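Long-range contacts in Lin1840 protein (Listeria innocua serovar 6a, PDB 4ZOA), which probably hydrolyses terminal, non-reducing beta-D-glucosyl residues with release of beta-D-glucose, as a beta-glucosidase of glycosyl hydrolase family 3: residues A[87-92]-A[131-136]; A[91-96]-A[407-412]; A[147-152]-A[471-476]; A[170-175]-A[186-191]. The protein carries 1 engineered substitution. All blocks are in the same frame, centred on the assembly; numbering follows the deposited sequence.

How the contacts relate
Running from the N terminus, the chain enters contacts 1 and 2 almost together, since 87-92 and 91-96 share D91 and V92. Contact 1 closes first, at 131-136, joining two neighbouring strands of the N-terminal barrel. Contact 3 then opens at 147-152, and contact 4 forms and closes within a short span, tying helix 158-173 to strand 187-193; its whole loop falls within the much longer loops of contacts 2 and 3. Those two loops cross: contact 2 closes at 407-412 and contact 3 at 471-476, each fastening a barrel loop to the C-terminal domain. All four contacts supply residues to the site of the bound piperidine, IFM.

Contact 1 of 4, residues A[87-92]-A[131-136]. With IFM (5-hydroxymethyl-3,4-dihydroxypiperidine), chain C.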
loop_
_atom_site.group_PDB
_atom_site.type_symbol
_atom_site.label_atom_id
_atom_site.label_comp_id
_atom_site.label_asym_id
_atom_site.label_seq_id
_atom_site.Cartn_x
_atom_site.Cartn_y
_atom_site.Cartn_z
ATOM N N VAL A 87 31.355 -22.846 10.452
ATOM C CA VAL A 87 31.433 -21.605 9.647
ATOM C C VAL A 87 30.850 -20.473 10.507
ATOM O O VAL A 87 29.844 -20.672 11.204
ATOM C CB VAL A 87 30.760 -21.719 8.245
ATOM C CG1 VAL A 87 29.300 -22.181 8.373
ATOM C CG2 VAL A 87 30.892 -20.420 7.433
ATOM N N PHE A 88 31.551 -19.332 10.484
ATOM C CA PHE A 88 31.251 -18.130 11.276
ATOM C C PHE A 88 30.697 -16.994 10.421
ATOM O O PHE A 88 31.352 -16.498 9.483
ATOM C CB PHE A 88 32.490 -17.636 11.968
ATOM C CG PHE A 88 32.852 -18.445 13.168
ATOM C CD1 PHE A 88 33.497 -19.672 13.029
ATOM C CD2 PHE A 88 32.553 -18.003 14.450
ATOM C CE1 PHE A 88 33.849 -20.427 14.175
ATOM C CE2 PHE A 88 32.921 -18.750 15.576
ATOM C CZ PHE A 88 33.561 -19.957 15.427
ATOM N N MET A 89 29.470 -16.597 10.749
ATOM C CA MET A 89 28.754 -15.566 9.987
ATOM C C MET A 89 28.491 -14.346 10.857
ATOM O O MET A 89 28.414 -14.424 12.101
ATOM C CB MET A 89 27.448 -16.101 9.398
ATOM C CG MET A 89 27.556 -17.487 8.793
ATOM S SD MET A 89 26.204 -17.858 7.689
ATOM C CE MET A 89 26.572 -19.591 7.515
ATOM N N ALA A 90 28.355 -13.214 10.176
ATOM C CA ALA A 90 28.266 -11.943 10.857
ATOM C C ALA A 90 27.514 -10.914 10.009
ATOM O O ALA A 90 27.556 -10.946 8.764
ATOM C CB ALA A 90 29.650 -11.435 11.148
ATOM N N ASP A 91 26.909 -9.973 10.718
ATOM C CA ASP A 91 26.273 -8.814 10.104
ATOM C C ASP A 91 27.278 -7.709 9.842
ATOM O O ASP A 91 27.593 -6.895 10.721
ATOM C CB ASP A 91 25.138 -8.319 11.041
ATOM C CG ASP A 91 23.961 -9.251 11.033
ATOM O OD1 ASP A 91 23.431 -9.488 9.941
ATOM O OD2 ASP A 91 23.559 -9.763 12.087
ATOM N N VAL A 92 27.819 -7.684 8.648
ATOM C CA VAL A 92 28.679 -6.569 8.259
ATOM C C VAL A 92 27.934 -5.873 7.087
ATOM O O VAL A 92 27.982 -6.291 5.970
ATOM C CB VAL A 92 30.099 -7.023 7.879
ATOM C CG1 VAL A 92 31.055 -5.819 7.834
ATOM C CG2 VAL A 92 30.608 -8.103 8.863
ATOM N N HIS A 131 35.639 -13.618 10.932
ATOM C CA HIS A 131 34.382 -13.805 10.210
ATOM C C HIS A 131 34.566 -14.333 8.791
ATOM O O HIS A 131 35.315 -13.786 8.010
ATOM C CB HIS A 131 33.560 -12.498 10.213
ATOM C CG HIS A 131 33.344 -11.915 11.573
ATOM N ND1 HIS A 131 32.660 -12.584 12.580
ATOM C CD2 HIS A 131 33.694 -10.721 12.089
ATOM C CE1 HIS A 131 32.605 -11.820 13.651
ATOM N NE2 HIS A 131 33.252 -10.701 13.390
ATOM N N HIS A 132 33.851 -15.406 8.471
ATOM C CA HIS A 132 33.883 -16.034 7.118
ATOM C C HIS A 132 32.809 -15.568 6.157
ATOM O O HIS A 132 33.024 -15.587 4.937
ATOM C CB HIS A 132 33.677 -17.525 7.227
ATOM C CG HIS A 132 34.598 -18.178 8.194
ATOM N ND1 HIS A 132 34.244 -19.303 8.903
ATOM C CD2 HIS A 132 35.847 -17.844 8.607
ATOM C CE1 HIS A 132 35.248 -19.662 9.678
ATOM N NE2 HIS A 132 36.220 -18.780 9.536
ATOM N N VAL A 133 31.626 -15.247 6.705
ATOM C CA VAL A 133 30.429 -14.794 5.921
ATOM C C VAL A 133 29.850 -13.448 6.440
ATOM O O VAL A 133 29.854 -13.181 7.660
ATOM C CB VAL A 133 29.297 -15.848 5.961
ATOM C CG1 VAL A 133 28.168 -15.495 4.987
ATOM C CG2 VAL A 133 29.814 -17.248 5.662
ATOM N N THR A 134 29.377 -12.588 5.518
ATOM C CA THR A 134 28.575 -11.433 5.926
ATOM C C THR A 134 27.155 -11.502 5.395
ATOM O O THR A 134 26.932 -11.911 4.275
ATOM C CB THR A 134 29.170 -10.066 5.574
ATOM O OG1 THR A 134 28.297 -9.038 6.085
ATOM C CG2 THR A 134 29.396 -9.929 4.038
ATOM N N PHE A 135 26.210 -11.129 6.256
ATOM C CA PHE A 135 24.801 -11.045 5.939
ATOM C C PHE A 135 24.507 -9.718 5.217
ATOM O O PHE A 135 23.776 -8.882 5.710
ATOM C CB PHE A 135 23.991 -11.191 7.220
ATOM C CG PHE A 135 24.144 -12.535 7.915
ATOM C CD1 PHE A 135 24.067 -13.718 7.198
ATOM C CD2 PHE A 135 24.274 -12.590 9.299
ATOM C CE1 PHE A 135 24.174 -14.948 7.818
ATOM C CE2 PHE A 135 24.357 -13.801 9.941
ATOM C CZ PHE A 135 24.336 -14.989 9.201
ATOM N N SER A 136 25.128 -9.575 4.044
ATOM C CA SER A 136 25.063 -8.396 3.145
ATOM C C SER A 136 25.378 -8.879 1.690
ATOM O O SER A 136 26.133 -9.848 1.533
ATOM C CB SER A 136 26.068 -7.314 3.610
ATOM O OG SER A 136 26.149 -6.246 2.665
HETATM O O4 IFM C . 21.017 -10.333 8.988
HETATM C C4 IFM C . 19.981 -10.184 9.952
HETATM C C3 IFM C . 18.662 -9.898 9.249
HETATM O O3 IFM C . 18.872 -8.790 8.402
HETATM C C2 IFM C . 17.445 -9.753 10.194
HETATM N N IFM C . 17.393 -10.800 11.208
HETATM C C1 IFM C . 18.654 -11.178 11.821
HETATM C C5 IFM C . 19.739 -11.445 10.767
HETATM C C6 IFM C . 21.045 -11.997 11.403
HETATM O O6 IFM C . 21.450 -11.202 12.497
HETATM O O HOH W 1 30.716 -14.551 13.548
#
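M89 pairs with V133 and A90 with T134 as parallel strands, with the CA atoms of M89 and V133 4.5 Å apart. F88 O accepts from two successive amides, H132 N at 2.9 Å and V133 N. A90 then continues the pairing with both its groups, its N giving to V133 O and its O receiving from F135 N. On one face of the sheet M89 and V133 lie side by side, M89 CG 3.7 Å from V133 CB. M89 CB packs against F135 CZ at 3.3 Å, and its sulfur meets the same ring obliquely in a Met-aromatic contact. On the other face A90 CB sits over the H131 ring, whose ND1 shares a water with M89 O while NE2 is bonded to Y96. Further back, F88 and H132 form an offset edge-to-face pair, the edge of F88 toward the H132 face, centroids 5.7 Å apart and planes at 87°. T134 OG1, placed anti to its own backbone N (chi1 -178°), donates to V92 O at 2.8 Å and so holds the loop as it leaves the strand. As in barrel enzymes generally, the ligand-binding residue follows the strand's C-terminal end: D91 OD1 takes IFM O4 at 2.7 Å and D91 OD2 takes IFM O6 at 2.6 Å. F135 CB packs beside OD1, and one hydroxyl to each oxygen should fix the rotation of the carboxylate.

Contact 2 of 4, residues A[91-96]-A[407-412]. With IFM (5-hydroxymethyl-3,4-dihydroxypiperidine), chain C.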
loop_
_atom_site.group_PDB
_atom_site.type_symbol
_atom_site.label_atom_id
_atom_site.label_comp_id
_atom_site.label_asym_id
_atom_site.label_seq_id
_atom_site.Cartn_x
_atom_site.Cartn_y
_atom_site.Cartn_z
ATOM N N ASP A 91 26.909 -9.973 10.718
ATOM C CA ASP A 91 26.273 -8.814 10.104
ATOM C C ASP A 91 27.278 -7.709 9.842
ATOM O O ASP A 91 27.593 -6.895 10.721
ATOM C CB ASP A 91 25.138 -8.319 11.041
ATOM C CG ASP A 91 23.961 -9.251 11.033
ATOM O OD1 ASP A 91 23.431 -9.488 9.941
ATOM O OD2 ASP A 91 23.559 -9.763 12.087
ATOM N N VAL A 92 27.819 -7.684 8.648
ATOM C CA VAL A 92 28.679 -6.569 8.259
ATOM C C VAL A 92 27.934 -5.873 7.087
ATOM O O VAL A 92 27.982 -6.291 5.970
ATOM C CB VAL A 92 30.099 -7.023 7.879
ATOM C CG1 VAL A 92 31.055 -5.819 7.834
ATOM C CG2 VAL A 92 30.608 -8.103 8.863
ATOM N N ILE A 93 27.249 -4.780 7.404
ATOM C CA ILE A 93 26.235 -4.200 6.552
ATOM C C ILE A 93 26.783 -2.984 5.888
ATOM O O ILE A 93 26.606 -2.769 4.693
ATOM C CB ILE A 93 24.983 -3.816 7.383
ATOM C CG1 ILE A 93 24.600 -4.995 8.256
ATOM C CG2 ILE A 93 23.828 -3.392 6.475
ATOM C CD1 ILE A 93 24.449 -6.337 7.517
ATOM N N HIS A 94 27.374 -2.128 6.659
ATOM C CA HIS A 94 28.006 -0.982 6.041
ATOM C C HIS A 94 29.326 -0.661 6.721
ATOM O O HIS A 94 29.648 0.487 7.041
ATOM C CB HIS A 94 27.030 0.196 5.981
ATOM C CG HIS A 94 26.493 0.637 7.303
ATOM N ND1 HIS A 94 26.840 1.842 7.868
ATOM C CD2 HIS A 94 25.609 0.058 8.163
ATOM C CE1 HIS A 94 26.215 1.979 9.026
ATOM N NE2 HIS A 94 25.429 0.933 9.202
ATOM N N GLY A 95 30.098 -1.715 6.908
ATOM C CA GLY A 95 31.370 -1.598 7.560
ATOM C C GLY A 95 31.499 -2.429 8.815
ATOM O O GLY A 95 30.478 -2.831 9.465
ATOM N N TYR A 96 32.754 -2.727 9.162
ATOM C CA TYR A 96 33.018 -3.506 10.353
ATOM C C TYR A 96 33.419 -2.596 11.506
ATOM O O TYR A 96 32.548 -2.164 12.266
ATOM C CB TYR A 96 34.010 -4.619 10.063
ATOM C CG TYR A 96 34.104 -5.626 11.157
ATOM C CD1 TYR A 96 33.086 -6.528 11.386
ATOM C CD2 TYR A 96 35.245 -5.678 11.967
ATOM C CE1 TYR A 96 33.163 -7.438 12.436
ATOM C CE2 TYR A 96 35.358 -6.595 12.976
ATOM C CZ TYR A 96 34.330 -7.482 13.217
ATOM O OH TYR A 96 34.465 -8.387 14.259
ATOM N N GLY A 407 25.200 5.187 12.451
ATOM C CA GLY A 407 24.054 4.608 11.783
ATOM C C GLY A 407 23.526 3.346 12.386
ATOM O O GLY A 407 24.175 2.745 13.235
ATOM N N GLY A 408 22.331 2.959 11.962
ATOM C CA GLY A 408 21.786 1.639 12.256
ATOM C C GLY A 408 22.631 0.496 11.603
ATOM O O GLY A 408 23.479 0.713 10.712
ATOM N N TRP A 409 22.391 -0.716 12.069
ATOM C CA TRP A 409 23.106 -1.923 11.563
ATOM C C TRP A 409 24.605 -1.727 11.649
ATOM O O TRP A 409 25.327 -1.884 10.694
ATOM C CB TRP A 409 22.609 -2.350 10.173
ATOM C CG TRP A 409 21.428 -3.235 10.357
ATOM C CD1 TRP A 409 20.142 -2.994 9.966
ATOM C CD2 TRP A 409 21.422 -4.519 11.019
ATOM N NE1 TRP A 409 19.335 -4.004 10.394
ATOM C CE2 TRP A 409 20.083 -4.970 11.021
ATOM C CE3 TRP A 409 22.414 -5.312 11.643
ATOM C CZ2 TRP A 409 19.698 -6.217 11.584
ATOM C CZ3 TRP A 409 22.029 -6.560 12.238
ATOM C CH2 TRP A 409 20.687 -6.998 12.182
ATOM N N ASN A 410 24.998 -1.351 12.848
ATOM C CA ASN A 410 26.375 -1.131 13.231
ATOM C C ASN A 410 26.703 -2.027 14.400
ATOM O O ASN A 410 26.731 -1.580 15.518
ATOM C CB ASN A 410 26.627 0.342 13.586
ATOM C CG ASN A 410 28.040 0.563 14.097
ATOM O OD1 ASN A 410 28.982 -0.062 13.611
ATOM N ND2 ASN A 410 28.193 1.466 15.078
ATOM N N VAL A 411 26.918 -3.301 14.138
ATOM C CA VAL A 411 27.131 -4.261 15.211
ATOM C C VAL A 411 28.507 -4.112 15.821
ATOM O O VAL A 411 28.665 -4.402 16.997
ATOM C CB VAL A 411 26.966 -5.703 14.718
ATOM C CG1 VAL A 411 27.183 -6.702 15.833
ATOM C CG2 VAL A 411 25.545 -5.888 14.179
ATOM N N TYR A 412 29.494 -3.643 15.045
ATOM C CA TYR A 412 30.887 -3.726 15.493
ATOM C C TYR A 412 31.604 -2.400 15.581
ATOM O O TYR A 412 32.702 -2.353 16.145
ATOM C CB TYR A 412 31.685 -4.695 14.583
ATOM C CG TYR A 412 31.151 -6.144 14.587
ATOM C CD1 TYR A 412 31.568 -7.043 15.591
ATOM C CD2 TYR A 412 30.229 -6.592 13.610
ATOM C CE1 TYR A 412 31.096 -8.313 15.622
ATOM C CE2 TYR A 412 29.746 -7.901 13.602
ATOM C CZ TYR A 412 30.192 -8.757 14.620
ATOM O OH TYR A 412 29.773 -10.044 14.724
HETATM O O4 IFM C . 21.017 -10.333 8.988
HETATM C C4 IFM C . 19.981 -10.184 9.952
HETATM C C3 IFM C . 18.662 -9.898 9.249
HETATM O O3 IFM C . 18.872 -8.790 8.402
HETATM C C2 IFM C . 17.445 -9.753 10.194
HETATM N N IFM C . 17.393 -10.800 11.208
HETATM C C1 IFM C . 18.654 -11.178 11.821
HETATM C C5 IFM C . 19.739 -11.445 10.767
HETATM C C6 IFM C . 21.045 -11.997 11.403
HETATM O O6 IFM C . 21.450 -11.202 12.497
HETATM O O HOH W 2 27.137 -9.971 13.804
HETATM O O HOH W 3 27.454 -4.607 11.612
HETATM O O HOH W 4 27.786 -2.530 9.549
HETATM O O HOH W 5 29.817 -2.879 12.596
#
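Y96 CG anti to the backbone N (chi1 -168°) and Y412 CG beside its own (chi1 -61°) bring the two rings together. The rings form an offset stack, centroids 4.4 Å apart and planes at 29°. Y96 CE1 lies over one face of Y412, 3.2 Å from its CG, with V411 CG1 over the opposite face; in return Y412 CB sits over the face of Y96. Y96 OH goes to D129 and H131; Y412 OH is bonded to S63 and, through a water, also to D91 N. Nearer the ligand, I93 CG1 packs on W409 CB at 3.8 Å, and W409 CZ3 reaches D91 CG at 3.5 Å. The indole continues toward IFM, its CH2 4.0 Å from C4. Waters bridge the two loops: one joins H94 N, G95 O and W409 O, another D91 O and V411 N. H94 NE2 donates to G408 O, modelled at a very short 2.5 Å, and H94 ND1 is bonded to F100 O. The contact thus brings a C-terminal-domain tryptophan to a site built largely on the barrel.

Contact 3 of 4, residues A[147-152]-A[471-476]; sequences WGRVME and GGEAGS. With IFM (5-hydroxymethyl-3,4-dihydroxypiperidine), chain C.
R149 and E473 run side by side and meet in a salt bridge of 3.2 Å between R149 NH1 and E473 OE1. E473 CB lies over one face of the guanidinium, and an anti CG (chi1 177°) and extended chain carry OE1 on alongside R149 to NH1. R149 bends at chi3 (76°), presenting its side to E152: R149 NE bonds E152 OE2 at 2.7 Å and NH2 bonds E152 OE1 at 2.8 Å. This grip fixes the guanidinium, whose NH2 also makes a weak 2.9 Å bond to IFM O3. E473 OE1 lies 3.1 Å from IFM C2; its OE2 is held by Y205 and by R572 of the second subunit. The R149-E152-E473 salt-bridge network joins a barrel loop to a C-terminal-domain loop beside the piperidine. Behind it G148 O receives G472 N at 2.9 Å from above the carbonyl plane, where a type II turn begins. The loops lead into helices 158-173 and 484-495, and R149 and E152 rest on strand 187-193.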
loop_
_atom_site.group_PDB
_atom_site.type_symbol
_atom_site.label_atom_id
_atom_site.label_comp_id
_atom_site.label_asym_id
_atom_site.label_seq_id
_atom_site.Cartn_x
_atom_site.Cartn_y
_atom_site.Cartn_z
ATOM N N TRP A 147 9.063 2.056 6.964
ATOM C CA TRP A 147 9.783 0.876 7.320
ATOM C C TRP A 147 11.164 1.267 7.708
ATOM O O TRP A 147 11.877 1.939 6.933
ATOM C CB TRP A 147 9.836 -0.027 6.091
ATOM C CG TRP A 147 10.241 -1.481 6.352
ATOM C CD1 TRP A 147 9.749 -2.313 7.276
ATOM C CD2 TRP A 147 11.161 -2.240 5.564
ATOM N NE1 TRP A 147 10.306 -3.551 7.150
ATOM C CE2 TRP A 147 11.190 -3.534 6.101
ATOM C CE3 TRP A 147 11.983 -1.934 4.470
ATOM C CZ2 TRP A 147 12.046 -4.547 5.588
ATOM C CZ3 TRP A 147 12.833 -2.928 3.952
ATOM C CH2 TRP A 147 12.871 -4.219 4.534
ATOM N N GLY A 148 11.590 0.850 8.900
ATOM C CA GLY A 148 12.897 1.232 9.382
ATOM C C GLY A 148 14.043 0.705 8.564
ATOM O O GLY A 148 15.193 1.250 8.652
ATOM N N ARG A 149 13.788 -0.368 7.781
ATOM C CA ARG A 149 14.899 -1.068 7.162
ATOM C C ARG A 149 15.256 -0.474 5.838
ATOM O O ARG A 149 16.146 -1.013 5.175
ATOM C CB ARG A 149 14.639 -2.545 6.989
ATOM C CG ARG A 149 14.175 -3.180 8.253
ATOM C CD ARG A 149 14.178 -4.686 8.079
ATOM N NE ARG A 149 15.536 -5.111 8.166
ATOM C CZ ARG A 149 15.996 -6.197 8.751
ATOM N NH1 ARG A 149 15.190 -7.081 9.241
ATOM N NH2 ARG A 149 17.298 -6.381 8.836
ATOM N N VAL A 150 14.666 0.673 5.470
ATOM C CA VAL A 150 15.076 1.334 4.218
ATOM C C VAL A 150 16.526 1.750 4.216
ATOM O O VAL A 150 17.138 1.902 3.165
ATOM C CB VAL A 150 14.207 2.545 3.814
ATOM C CG1 VAL A 150 12.775 2.112 3.578
ATOM C CG2 VAL A 150 14.261 3.659 4.871
ATOM N N MET A 151 17.062 1.972 5.407
ATOM C CA MET A 151 18.464 2.377 5.572
ATOM C C MET A 151 19.428 1.343 5.026
ATOM O O MET A 151 20.582 1.662 4.708
ATOM C CB MET A 151 18.769 2.611 7.049
ATOM C CG MET A 151 18.472 1.403 7.950
ATOM S SD MET A 151 19.783 0.904 9.105
ATOM C CE MET A 151 21.142 0.549 7.988
ATOM N N GLU A 152 18.946 0.107 4.934
ATOM C CA GLU A 152 19.738 -1.048 4.474
ATOM C C GLU A 152 19.665 -1.298 2.964
ATOM O O GLU A 152 20.434 -2.092 2.408
ATOM C CB GLU A 152 19.182 -2.333 5.125
ATOM C CG GLU A 152 19.443 -2.535 6.600
ATOM C CD GLU A 152 18.543 -3.650 7.183
ATOM O OE1 GLU A 152 18.872 -4.861 7.018
ATOM O OE2 GLU A 152 17.538 -3.303 7.886
ATOM N N GLY A 471 15.101 3.729 13.426
ATOM C CA GLY A 471 14.988 2.864 12.267
ATOM C C GLY A 471 15.838 1.616 12.456
ATOM O O GLY A 471 16.250 1.308 13.572
ATOM N N GLY A 472 16.137 0.924 11.360
ATOM C CA GLY A 472 16.617 -0.453 11.447
ATOM C C GLY A 472 15.449 -1.431 11.607
ATOM O O GLY A 472 14.296 -1.051 11.396
ATOM N N GLU A 473 15.767 -2.666 11.947
ATOM C CA GLU A 473 14.771 -3.697 12.162
ATOM C C GLU A 473 13.863 -3.321 13.319
ATOM O O GLU A 473 14.343 -2.912 14.328
ATOM C CB GLU A 473 15.416 -5.048 12.438
ATOM C CG GLU A 473 14.396 -6.123 12.747
ATOM C CD GLU A 473 14.939 -7.578 12.727
ATOM O OE1 GLU A 473 16.088 -7.808 12.220
ATOM O OE2 GLU A 473 14.179 -8.471 13.207
ATOM N N ALA A 474 12.554 -3.374 13.110
ATOM C CA ALA A 474 11.551 -3.160 14.139
ATOM C C ALA A 474 11.585 -1.674 14.588
ATOM O O ALA A 474 11.315 -1.350 15.735
ATOM C CB ALA A 474 11.787 -4.124 15.327
ATOM N N GLY A 475 11.967 -0.818 13.658
ATOM C CA GLY A 475 11.955 0.620 13.819
ATOM C C GLY A 475 11.057 1.274 12.792
ATOM O O GLY A 475 11.518 2.146 12.036
ATOM N N SER A 476 9.767 0.891 12.813
ATOM C CA SER A 476 8.761 1.446 11.934
ATOM C C SER A 476 8.201 2.684 12.554
ATOM O O SER A 476 7.929 2.713 13.750
ATOM C CB SER A 476 7.659 0.448 11.660
ATOM O OG SER A 476 8.116 -0.662 10.843
HETATM O O4 IFM C . 21.017 -10.333 8.988
HETATM C C4 IFM C . 19.981 -10.184 9.952
HETATM C C3 IFM C . 18.662 -9.898 9.249
HETATM O O3 IFM C . 18.872 -8.790 8.402
HETATM C C2 IFM C . 17.445 -9.753 10.194
HETATM N N IFM C . 17.393 -10.800 11.208
HETATM C C1 IFM C . 18.654 -11.178 11.821
HETATM C C5 IFM C . 19.739 -11.445 10.767
HETATM C C6 IFM C . 21.045 -11.997 11.403
HETATM O O6 IFM C . 21.450 -11.202 12.497
HETATM O O HOH W 6 10.894 -1.212 10.804
#

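Contact 4 of 4, residues A[170-175]-A[186-191]. With IFM (5-hydroxymethyl-3,4-dihydroxypiperidine), chain C.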
loop_
_atom_site.group_PDB
_atom_site.type_symbol
_atom_site.label_atom_id
_atom_site.label_comp_id
_atom_site.label_asym_id
_atom_site.label_seq_id
_atom_site.Cartn_x
_atom_site.Cartn_y
_atom_site.Cartn_z
ATOM N N ASP A 170 31.090 -8.311 -5.465
ATOM C CA ASP A 170 32.467 -8.258 -5.962
ATOM C C ASP A 170 33.442 -7.754 -4.868
ATOM O O ASP A 170 34.516 -8.345 -4.669
ATOM C CB ASP A 170 32.516 -7.453 -7.266
ATOM C CG ASP A 170 33.941 -7.228 -7.822
ATOM O OD1 ASP A 170 34.860 -8.038 -7.595
ATOM O OD2 ASP A 170 34.130 -6.207 -8.543
ATOM N N GLY A 171 33.078 -6.709 -4.109
ATOM C CA GLY A 171 33.952 -6.197 -3.037
ATOM C C GLY A 171 34.181 -7.128 -1.868
ATOM O O GLY A 171 35.317 -7.224 -1.324
ATOM N N TYR A 172 33.116 -7.780 -1.396
ATOM C CA TYR A 172 33.262 -8.749 -0.257
ATOM C C TYR A 172 34.041 -10.010 -0.707
ATOM O O TYR A 172 34.915 -10.565 0.016
ATOM C CB TYR A 172 31.878 -9.224 0.294
ATOM C CG TYR A 172 31.008 -8.197 1.010
ATOM C CD1 TYR A 172 31.484 -7.480 2.081
ATOM C CD2 TYR A 172 29.695 -7.952 0.613
ATOM C CE1 TYR A 172 30.716 -6.549 2.725
ATOM C CE2 TYR A 172 28.919 -7.009 1.263
ATOM C CZ TYR A 172 29.424 -6.324 2.326
ATOM O OH TYR A 172 28.652 -5.404 2.990
ATOM N N GLN A 173 33.676 -10.504 -1.878
ATOM C CA GLN A 173 34.064 -11.847 -2.324
ATOM C C GLN A 173 35.299 -11.913 -3.241
ATOM O O GLN A 173 36.004 -12.883 -3.199
ATOM C CB GLN A 173 32.899 -12.517 -3.026
ATOM C CG GLN A 173 31.757 -12.809 -2.088
ATOM C CD GLN A 173 30.741 -13.779 -2.621
ATOM O OE1 GLN A 173 29.938 -14.336 -1.838
ATOM N NE2 GLN A 173 30.732 -13.987 -3.930
ATOM N N GLY A 174 35.496 -10.907 -4.084
ATOM C CA GLY A 174 36.494 -10.946 -5.142
ATOM C C GLY A 174 36.096 -12.076 -6.058
ATOM O O GLY A 174 34.913 -12.306 -6.289
ATOM N N ASP A 175 37.075 -12.800 -6.564
ATOM C CA ASP A 175 36.813 -13.965 -7.432
ATOM C C ASP A 175 36.248 -15.025 -6.478
ATOM O O ASP A 175 36.968 -15.524 -5.656
ATOM C CB ASP A 175 38.139 -14.374 -8.156
ATOM C CG ASP A 175 38.035 -15.676 -8.964
ATOM O OD1 ASP A 175 36.981 -16.376 -8.975
ATOM O OD2 ASP A 175 39.066 -16.024 -9.568
ATOM N N MET A 186 35.647 -12.432 1.896
ATOM C CA MET A 186 34.703 -13.280 2.592
ATOM C C MET A 186 33.483 -13.560 1.719
ATOM O O MET A 186 33.249 -12.888 0.714
ATOM C CB MET A 186 34.278 -12.599 3.880
ATOM C CG MET A 186 33.254 -11.470 3.702
ATOM S SD MET A 186 33.162 -10.373 5.128
ATOM C CE MET A 186 32.958 -11.494 6.510
ATOM N N ALA A 187 32.689 -14.530 2.145
ATOM C CA ALA A 187 31.454 -14.901 1.481
ATOM C C ALA A 187 30.344 -13.847 1.714
ATOM O O ALA A 187 30.187 -13.366 2.816
ATOM C CB ALA A 187 30.984 -16.267 1.972
ATOM N N ALA A 188 29.619 -13.483 0.648
ATOM C CA ALA A 188 28.415 -12.627 0.753
ATOM C C ALA A 188 27.163 -13.497 0.851
ATOM O O ALA A 188 27.080 -14.573 0.241
ATOM C CB ALA A 188 28.318 -11.674 -0.436
ATOM N N CYS A 189 26.212 -13.045 1.659
ATOM C CA CYS A 189 24.871 -13.628 1.747
ATOM C C CYS A 189 23.844 -12.595 1.329
ATOM O O CYS A 189 23.627 -11.604 2.024
ATOM C CB CYS A 189 24.545 -14.044 3.178
ATOM S SG CYS A 189 22.914 -14.845 3.408
ATOM N N VAL A 190 23.179 -12.847 0.225
ATOM C CA VAL A 190 22.065 -11.992 -0.279
ATOM C C VAL A 190 20.870 -12.092 0.673
ATOM O O VAL A 190 20.480 -13.198 1.056
ATOM C CB VAL A 190 21.734 -12.405 -1.766
ATOM C CG1 VAL A 190 20.311 -12.005 -2.221
ATOM C CG2 VAL A 190 22.817 -11.835 -2.694
ATOM N N LYS A 191 20.338 -10.953 1.127
ATOM C CA LYS A 191 19.116 -11.009 1.923
ATOM C C LYS A 191 18.133 -9.906 1.458
ATOM O O LYS A 191 18.562 -8.983 0.719
ATOM C CB LYS A 191 19.456 -10.957 3.410
ATOM C CG LYS A 191 19.936 -9.618 3.868
ATOM C CD LYS A 191 20.361 -9.676 5.304
ATOM C CE LYS A 191 20.744 -8.292 5.800
ATOM N NZ LYS A 191 21.238 -8.326 7.170
HETATM O O4 IFM C . 21.017 -10.333 8.988
HETATM C C4 IFM C . 19.981 -10.184 9.952
HETATM C C3 IFM C . 18.662 -9.898 9.249
HETATM O O3 IFM C . 18.872 -8.790 8.402
HETATM C C2 IFM C . 17.445 -9.753 10.194
HETATM N N IFM C . 17.393 -10.800 11.208
HETATM C C1 IFM C . 18.654 -11.178 11.821
HETATM C C5 IFM C . 19.739 -11.445 10.767
HETATM C C6 IFM C . 21.045 -11.997 11.403
HETATM O O6 IFM C . 21.450 -11.202 12.497
#
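Q173 and Y172, the last residues of helix 158-173, grip the chain as it enters strand 187-193 with two short, nearly straight bonds. M186 N donates to Y172 O at 2.7 Å (166° at the hydrogen). A188 N gives its proton to Q173 OE1 at 2.6 Å, in the carbonyl plane and on a lone pair. The glutamine's CG, beside its backbone N (chi1 -67°), passes 3.2 Å from M186 O, and the extended remainder carries OE1 to A188 N. Its buried amide is well satisfied: OE1 also receives K232 N, and NE2 donates to G230 O. In this beta-alpha-beta crossover between parallel barrel strands 133-134 and 187-193, the helix is fastened by its C-terminal end where the next strand starts, a loop connecting the two. The apolar contacts are looser: Y172 CD2 approaches A188 CB only to 4.1 Å and Y172 CB stands 4.3 Å from M186 CG, while the tyrosine's OH goes on to S136. On the solvent side D170 and D175 are exposed and touch nothing of the strand. G174, with positive phi, ends the helix. Three residues beyond A188, K191, extended beyond CG, directs NZ to IFM O3 and O4, each at 2.7 Å.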